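Local coordinates for hypothetical protein Cgl3021 (Corynebacterium glutamicum, PDB 2NSF) that catalyses the mycothiol-dependent isomerisation of maleylpyruvate, probably to fumarylpyruvate, as a zinc-containing cis-trans isomerase, at residues A[144-147]-A[148-152]; A[96-99]-A[100-103]; A[83-86]-A[87-91]; A[134-137]-A[138-141]. All coordinates share one frame; numbering follows the deposited sequence.

Contact 1. Residues A[144-147]-A[148-152]; sequences VLTA and QGRTV. With SO4 (sulfate ion), chain B.
A chi1 of 72° places OG1 of Thr-146 between its own backbone N and carbonyl carbon, facing the backbone of Arg-150, while the Arg-150 chain bends at chi3 (53°) and turns its guanidinium toward the sulfate bound by the same hydroxyl. The setting is a beta hairpin of strands 143-145 and 151-153, closed by a type I turn from Thr-146 to Gly-149 and a G1 bulge at Gly-149, whose positive phi suits a residue without CB. Val-144 and Val-152 form a hydrogen-bonded antiparallel pair, Val-144 N lying 2.8 Å from Val-152 O and Val-152 N 3.0 Å from Val-144 O. Nearer the turn, Thr-146 N donates to Arg-150 O, and Gly-149 N donates to Thr-146 O. The turn faces the metal site, the side chain of Ala-147 lying about 10 Å from the zinc ion. Side chains alternate across the ribbon. CG2 of Val-144 meets CG2 of Val-152 at 4.0 Å on one face, and CD1 of Leu-145 approaches OG1 of Thr-151 at 3.4 Å on the other. Val-144 and Leu-145 also touch helix 66-89. The Thr-146 hydroxyl joins loop to anion: OG1 accepts from Arg-150 N at 3.0 Å, more weakly from Gln-148 N, and donates to sulfate O1 at 2.7 Å. Arg-163 adds another bond to this sulfate, an ion probably acquired from the crystallisation liquor. CG1 of Val-152 lies against one face of the Arg-150 guanidinium, and at the edge of that group NH1 donates to sulfate O4.

Contact 2. Residues A[96-99]-A[100-103]; sequences YVSP and EARN. With SO4 (sulfate ion), chain C.
The backbone is extended at Ser-98 (psi 166°) and turns helical from Pro-99 onward, so that Ser-98 O accepts from Arg-102 N at 3.0 Å and Pro-99 O from Asn-103 N in the first turn of helix 99-109. Ser-98 occupies the N-cap, where its OG takes the N-H of Ala-101 at 3.0 Å. Pro-99, which has no N-H to offer, follows as the first helical residue. Just before the cap, Tyr-96 lays one face of its ring against the aliphatic part of Arg-102. The arginine chain, extended from CG to NE, crosses this face obliquely, and its CG stands 3.9 Å from the centroid of the Tyr-96 ring, a CH-pi contact over the ring centre. Arg-102 CZ is 5.9 Å from the same centroid, too far for more than a weak cation-pi attraction, and the two planes are 73° apart. A sulfate ion, probably from the crystallisation liquor, bridges the Tyr-96 hydroxyl and the Arg-102 guanidinium. Tyr-96 OH donates to its O4 at 2.6 Å, with O4 in the ring plane, while Arg-102 NE and NH2 reach sulfate O2 and O1, each at 3.3 Å. Asn-76 ND2 of helix 66-89 also bonds this sulfate. Arg-102 touches His-72, a zinc ligand, about 6 Å from the metal. The arrangement is that of a serine-capped helix start that places a tyrosine and an arginine round an anion beside a zinc site.

Contact 3. Residues A[83-86]-A[87-91]; sequences LMHW and ANTGE
One face of the His-85 ring carries CG2 of Thr-89, one helical turn further on, a CH-pi contact with CG2 3.6 Å from the ring centroid and displaced toward NE2. The other flat group, the indole of Trp-86, has Glu-91 O approaching obliquely, 3.6 Å from its CG, and meets the ring of His-142 with the planes about 65° apart. CG of His-85 points anti to the backbone N (chi1 176°), which swings the ring out so that one face meets the Thr-89 methyl. The same residues form the last turn of helix 66-89. His-85 O accepts twice, from Thr-89 N at 2.9 Å and from Thr-89 OG1 at 2.8 Å, the two donors lying on opposite faces of the carbonyl plane. Gly-90 then leaves the helix with positive phi, its N still bonded to Trp-86 O at 2.7 Å. Thr-89 OG1 in turn accepts from Glu-91 N at 3.0 Å, an ST turn. A single hydroxyl thus donates to a carbonyl of the final helical turn and receives an N-H of the departing chain, linking the two and fixing the threonine rotation.

Contact 4. Residues A[134-137]-A[138-141]; sequences ETSE and DAWS
The loop linking helix 114-133 to strand 143-145 folds back on itself where the methyl of Thr-135 meets the indole of Trp-140. CG2 of Thr-135, set anti to the backbone N (chi1 -66° for OG1), sits over one face of the five-membered ring of Trp-140, 3.5 Å from its centroid and 7° off the normal. The threonine hydroxyl points another way and is bonded to Ala-131 O at the end of the preceding helix. A water bridges the same two residues, donating to Thr-135 O at 2.8 Å and accepting from Trp-140 NE1 at 3.1 Å. Between these two side chains the backbone makes a helix-like turn: residues 138 to 140 have helical backbone angles but lack the regular bonding pattern. Trp-140 N reaches Ser-136 O at 3.3 Å, and a weak bond, also 3.3 Å, runs from Ala-139 N to Ser-136 OG. The turn is closed by Ser-141, whose N (3.1 Å) and OG (3.0 Å) both bond to Asp-138 O from the same face of its plane. Ala-139 and Trp-140 touch helix 66-89, and the indole also meets the ring of Trp-132. The whole is a turn of helical backbone angles in the connection between helix 114-133 and the beta hairpin that follows it.

Overall arrangement
All four contacts belong to the N-terminal domain, and helix 66-89 runs through the set. Contacts 1 and 3 are partly buried, 2 and 4 superficial. Contact 3 is the C-terminal turn of that helix, and the strand of contact 1 packs on it through Leu-83 and Trp-86. Contact 4 lies beside contact 3, their centres about 9 Å apart, with Asn-88 and Met-84 reaching Thr-135. Contact 2 stays about 17 Å from contact 4 between nearest atoms but touches contact 1 through Tyr-96 and Ala-147. Backbone bonds are common to all four; contacts 1 and 2, on the zinc side, add hydroxyls and arginines gathered round sulfates, whereas 3 and 4 set threonine methyls over rings.

Contact 1. Residues A[144-147]-A[148-152]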
# COMPACT_ATOMS: atom_id res chain seq x y z
N VAL A 144 8.58 8.42 14.17
CA VAL A 144 9.42 8.40 12.99
C VAL A 144 8.68 9.16 11.89
O VAL A 144 7.51 9.51 12.05
CB VAL A 144 9.69 6.94 12.53
CG1 VAL A 144 10.47 6.20 13.60
CG2 VAL A 144 8.37 6.23 12.24
N LEU A 145 9.37 9.42 10.79
CA LEU A 145 8.77 10.16 9.70
C LEU A 145 8.62 9.29 8.46
O LEU A 145 9.54 8.55 8.11
CB LEU A 145 9.64 11.38 9.36
CG LEU A 145 8.97 12.54 8.62
CD1 LEU A 145 7.94 13.20 9.53
CD2 LEU A 145 10.02 13.56 8.20
N THR A 146 7.46 9.36 7.82
CA THR A 146 7.23 8.58 6.60
C THR A 146 7.84 9.37 5.45
O THR A 146 8.21 10.53 5.62
CB THR A 146 5.73 8.39 6.30
OG1 THR A 146 5.16 9.63 5.86
CG2 THR A 146 4.99 7.91 7.54
N ALA A 147 7.95 8.73 4.29
CA ALA A 147 8.51 9.40 3.12
C ALA A 147 7.62 10.56 2.69
O ALA A 147 8.08 11.49 2.03
CB ALA A 147 8.69 8.41 1.98
N GLN A 148 6.35 10.50 3.07
CA GLN A 148 5.40 11.55 2.72
C GLN A 148 5.36 12.68 3.74
O GLN A 148 4.53 13.58 3.65
CB GLN A 148 3.99 10.95 2.55
CG GLN A 148 3.81 10.13 1.28
CD GLN A 148 3.96 10.97 0.02
OE1 GLN A 148 5.00 11.59 -0.21
NE2 GLN A 148 2.92 10.99 -0.81
N GLY A 149 6.25 12.63 4.73
CA GLY A 149 6.32 13.68 5.73
C GLY A 149 5.42 13.54 6.94
O GLY A 149 5.28 14.49 7.71
N ARG A 150 4.81 12.38 7.12
CA ARG A 150 3.93 12.18 8.27
C ARG A 150 4.69 11.71 9.50
O ARG A 150 5.60 10.88 9.41
CB ARG A 150 2.82 11.19 7.93
CG ARG A 150 1.89 11.68 6.83
CD ARG A 150 0.86 10.62 6.49
NE ARG A 150 0.18 10.18 7.69
CZ ARG A 150 0.03 8.92 8.08
NH1 ARG A 150 0.52 7.91 7.37
NH2 ARG A 150 -0.59 8.68 9.22
N THR A 151 4.32 12.26 10.65
CA THR A 151 4.94 11.90 11.91
C THR A 151 4.07 10.82 12.55
O THR A 151 2.94 11.09 12.99
CB THR A 151 5.08 13.14 12.83
OG1 THR A 151 5.96 14.08 12.20
CG2 THR A 151 5.67 12.75 14.17
N VAL A 152 4.60 9.61 12.60
CA VAL A 152 3.87 8.47 13.12
C VAL A 152 4.70 7.57 14.02
O VAL A 152 5.93 7.65 14.04
CB VAL A 152 3.37 7.59 11.95
CG1 VAL A 152 2.54 8.41 10.98
CG2 VAL A 152 4.58 7.00 11.21
S SO4 B . 2.27 7.79 4.15
O1 SO4 B . 2.78 8.94 4.92
O2 SO4 B . 3.37 6.87 3.83
O3 SO4 B . 1.67 8.28 2.90
O4 SO4 B . 1.26 7.07 4.94

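Contact 2. Residues A[96-99]-A[100-103]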
# COMPACT_ATOMS: atom_id res chain seq x y z
N TYR A 96 14.18 6.84 2.88
CA TYR A 96 15.06 6.94 1.71
C TYR A 96 16.02 8.10 1.88
O TYR A 96 15.71 9.09 2.55
CB TYR A 96 14.23 7.18 0.44
CG TYR A 96 13.25 6.07 0.15
CD1 TYR A 96 13.68 4.87 -0.43
CD2 TYR A 96 11.91 6.19 0.49
CE1 TYR A 96 12.79 3.82 -0.66
CE2 TYR A 96 11.01 5.15 0.26
CZ TYR A 96 11.46 3.97 -0.31
OH TYR A 96 10.58 2.94 -0.53
N VAL A 97 17.19 7.99 1.26
CA VAL A 97 18.19 9.05 1.33
C VAL A 97 17.62 10.31 0.70
O VAL A 97 17.82 11.42 1.21
CB VAL A 97 19.49 8.65 0.59
CG1 VAL A 97 20.44 9.83 0.52
CG2 VAL A 97 20.16 7.49 1.31
N SER A 98 16.90 10.13 -0.41
CA SER A 98 16.30 11.24 -1.13
C SER A 98 15.31 10.70 -2.16
O SER A 98 15.31 9.50 -2.46
CB SER A 98 17.37 12.05 -1.85
OG SER A 98 17.95 11.28 -2.90
N PRO A 99 14.45 11.57 -2.71
CA PRO A 99 13.48 11.14 -3.72
C PRO A 99 14.23 10.58 -4.93
O PRO A 99 13.83 9.58 -5.52
CB PRO A 99 12.73 12.42 -4.05
CG PRO A 99 12.76 13.16 -2.76
CD PRO A 99 14.19 12.97 -2.31
N GLU A 100 15.32 11.26 -5.28
CA GLU A 100 16.15 10.85 -6.41
C GLU A 100 16.73 9.45 -6.17
O GLU A 100 16.70 8.60 -7.05
CB GLU A 100 17.32 11.82 -6.62
CG GLU A 100 16.96 13.19 -7.20
CD GLU A 100 16.27 14.10 -6.21
OE1 GLU A 100 16.52 13.97 -4.99
OE2 GLU A 100 15.50 14.98 -6.65
N ALA A 101 17.26 9.22 -4.97
CA ALA A 101 17.85 7.94 -4.64
C ALA A 101 16.80 6.83 -4.72
O ALA A 101 17.08 5.72 -5.17
CB ALA A 101 18.46 7.97 -3.25
N ARG A 102 15.58 7.14 -4.28
CA ARG A 102 14.51 6.17 -4.32
C ARG A 102 14.22 5.77 -5.77
O ARG A 102 14.11 4.58 -6.09
CB ARG A 102 13.24 6.73 -3.71
CG ARG A 102 12.03 5.83 -3.90
CD ARG A 102 10.77 6.53 -3.48
NE ARG A 102 9.56 5.74 -3.72
CZ ARG A 102 9.00 5.54 -4.91
NH1 ARG A 102 9.53 6.06 -6.01
NH2 ARG A 102 7.88 4.84 -5.00
N ASN A 103 14.09 6.76 -6.64
CA ASN A 103 13.81 6.49 -8.04
C ASN A 103 14.97 5.78 -8.72
O ASN A 103 14.76 4.84 -9.48
CB ASN A 103 13.50 7.77 -8.80
CG ASN A 103 12.18 8.39 -8.39
OD1 ASN A 103 11.29 7.70 -7.90
ND2 ASN A 103 12.05 9.69 -8.60
S SO4 C . 7.23 4.37 -0.70
O1 SO4 C . 6.74 4.03 -2.06
O2 SO4 C . 8.08 5.57 -0.79
O3 SO4 C . 6.08 4.65 0.18
O4 SO4 C . 7.99 3.24 -0.15

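Contact 3. Residues A[83-86]-A[87-91]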
# COMPACT_ATOMS: atom_id res chain seq x y z
N LEU A 83 13.25 2.75 9.29
CA LEU A 83 12.41 3.35 10.32
C LEU A 83 12.44 2.52 11.60
O LEU A 83 12.41 3.07 12.70
CB LEU A 83 10.96 3.48 9.82
CG LEU A 83 10.74 4.41 8.62
CD1 LEU A 83 9.24 4.53 8.35
CD2 LEU A 83 11.33 5.79 8.90
N MET A 84 12.50 1.20 11.47
CA MET A 84 12.54 0.35 12.65
C MET A 84 13.89 0.50 13.36
O MET A 84 13.96 0.40 14.59
CB MET A 84 12.29 -1.12 12.29
CG MET A 84 10.88 -1.40 11.78
SD MET A 84 9.57 -0.54 12.71
CE MET A 84 9.85 -1.15 14.36
N HIS A 85 14.95 0.73 12.60
CA HIS A 85 16.28 0.92 13.20
C HIS A 85 16.27 2.24 13.96
O HIS A 85 16.79 2.35 15.07
CB HIS A 85 17.37 0.93 12.13
CG HIS A 85 18.74 1.20 12.67
ND1 HIS A 85 19.27 2.47 12.74
CD2 HIS A 85 19.67 0.37 13.19
CE1 HIS A 85 20.47 2.41 13.29
NE2 HIS A 85 20.74 1.15 13.57
N TRP A 86 15.68 3.25 13.34
CA TRP A 86 15.55 4.58 13.93
C TRP A 86 14.79 4.42 15.25
O TRP A 86 15.19 4.97 16.28
CB TRP A 86 14.77 5.47 12.95
CG TRP A 86 14.44 6.87 13.40
CD1 TRP A 86 14.60 7.41 14.65
CD2 TRP A 86 13.83 7.89 12.60
NE1 TRP A 86 14.14 8.71 14.67
CE2 TRP A 86 13.66 9.03 13.42
CE3 TRP A 86 13.42 7.96 11.26
CZ2 TRP A 86 13.09 10.22 12.95
CZ3 TRP A 86 12.86 9.14 10.79
CH2 TRP A 86 12.70 10.25 11.64
N ALA A 87 13.71 3.65 15.20
CA ALA A 87 12.88 3.42 16.38
C ALA A 87 13.61 2.71 17.51
O ALA A 87 13.50 3.10 18.67
CB ALA A 87 11.64 2.63 15.98
N ASN A 88 14.35 1.65 17.18
CA ASN A 88 15.07 0.88 18.19
C ASN A 88 16.36 1.51 18.71
O ASN A 88 16.78 1.21 19.83
CB ASN A 88 15.37 -0.52 17.67
CG ASN A 88 14.13 -1.38 17.54
OD1 ASN A 88 13.57 -1.53 16.45
ND2 ASN A 88 13.67 -1.94 18.65
N THR A 89 16.98 2.38 17.92
CA THR A 89 18.23 3.01 18.35
C THR A 89 18.05 4.46 18.75
O THR A 89 18.89 5.04 19.44
CB THR A 89 19.30 2.95 17.23
OG1 THR A 89 18.93 3.86 16.18
CG2 THR A 89 19.41 1.55 16.67
N GLY A 90 16.94 5.05 18.30
CA GLY A 90 16.67 6.45 18.61
C GLY A 90 17.44 7.36 17.66
O GLY A 90 17.38 8.58 17.78
N GLU A 91 18.16 6.76 16.72
CA GLU A 91 18.95 7.53 15.77
C GLU A 91 18.23 7.67 14.43
O GLU A 91 18.00 6.67 13.73
CB GLU A 91 20.31 6.87 15.58
CG GLU A 91 20.95 6.48 16.90
CD GLU A 91 22.43 6.22 16.77
OE1 GLU A 91 22.82 5.36 15.95
OE2 GLU A 91 23.21 6.88 17.50

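Contact 4. Residues A[134-137]-A[138-141]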
# COMPACT_ATOMS: atom_id res chain seq x y z
N GLU A 134 12.47 -8.27 16.63
CA GLU A 134 13.42 -7.82 17.64
C GLU A 134 13.15 -6.42 18.18
O GLU A 134 13.94 -5.89 18.97
CB GLU A 134 14.85 -7.91 17.10
CG GLU A 134 15.18 -9.27 16.50
CD GLU A 134 16.65 -9.43 16.16
OE1 GLU A 134 17.28 -8.43 15.77
OE2 GLU A 134 17.17 -10.56 16.27
N THR A 135 12.04 -5.82 17.77
CA THR A 135 11.68 -4.48 18.22
C THR A 135 11.17 -4.50 19.66
O THR A 135 10.31 -5.32 20.01
CB THR A 135 10.61 -3.86 17.29
OG1 THR A 135 11.18 -3.64 16.00
CG2 THR A 135 10.11 -2.52 17.85
N SER A 136 11.69 -3.60 20.48
CA SER A 136 11.28 -3.52 21.88
C SER A 136 9.91 -2.87 22.02
O SER A 136 9.46 -2.15 21.13
CB SER A 136 12.31 -2.73 22.69
OG SER A 136 12.37 -1.38 22.26
N GLU A 137 9.27 -3.13 23.16
CA GLU A 137 7.95 -2.57 23.44
C GLU A 137 7.92 -1.06 23.28
O GLU A 137 7.04 -0.52 22.60
CB GLU A 137 7.52 -2.96 24.86
CG GLU A 137 6.23 -2.31 25.32
CD GLU A 137 5.20 -3.32 25.78
OE1 GLU A 137 4.88 -4.25 25.00
OE2 GLU A 137 4.70 -3.18 26.92
N ASP A 138 8.87 -0.37 23.90
CA ASP A 138 8.92 1.09 23.81
C ASP A 138 9.16 1.58 22.39
O ASP A 138 8.59 2.58 21.96
CB ASP A 138 10.00 1.66 24.73
CG ASP A 138 9.78 1.31 26.19
OD1 ASP A 138 8.63 1.00 26.57
OD2 ASP A 138 10.77 1.36 26.96
N ALA A 139 10.02 0.88 21.66
CA ALA A 139 10.36 1.27 20.29
C ALA A 139 9.15 1.31 19.36
O ALA A 139 9.10 2.12 18.43
CB ALA A 139 11.42 0.33 19.72
N TRP A 140 8.16 0.46 19.61
CA TRP A 140 6.97 0.43 18.77
C TRP A 140 6.24 1.77 18.73
O TRP A 140 5.56 2.08 17.75
CB TRP A 140 6.02 -0.68 19.22
CG TRP A 140 6.40 -2.06 18.74
CD1 TRP A 140 6.77 -3.13 19.51
CD2 TRP A 140 6.44 -2.51 17.38
NE1 TRP A 140 7.03 -4.22 18.71
CE2 TRP A 140 6.84 -3.87 17.40
CE3 TRP A 140 6.18 -1.90 16.15
CZ2 TRP A 140 6.98 -4.63 16.23
CZ3 TRP A 140 6.32 -2.66 14.98
CH2 TRP A 140 6.72 -4.01 15.04
N SER A 141 6.38 2.57 19.78
CA SER A 141 5.71 3.87 19.82
C SER A 141 6.63 5.05 19.54
O SER A 141 6.21 6.21 19.60
CB SER A 141 5.03 4.07 21.18
OG SER A 141 5.97 4.05 22.23
O HOH W 1 8.55 -6.92 18.59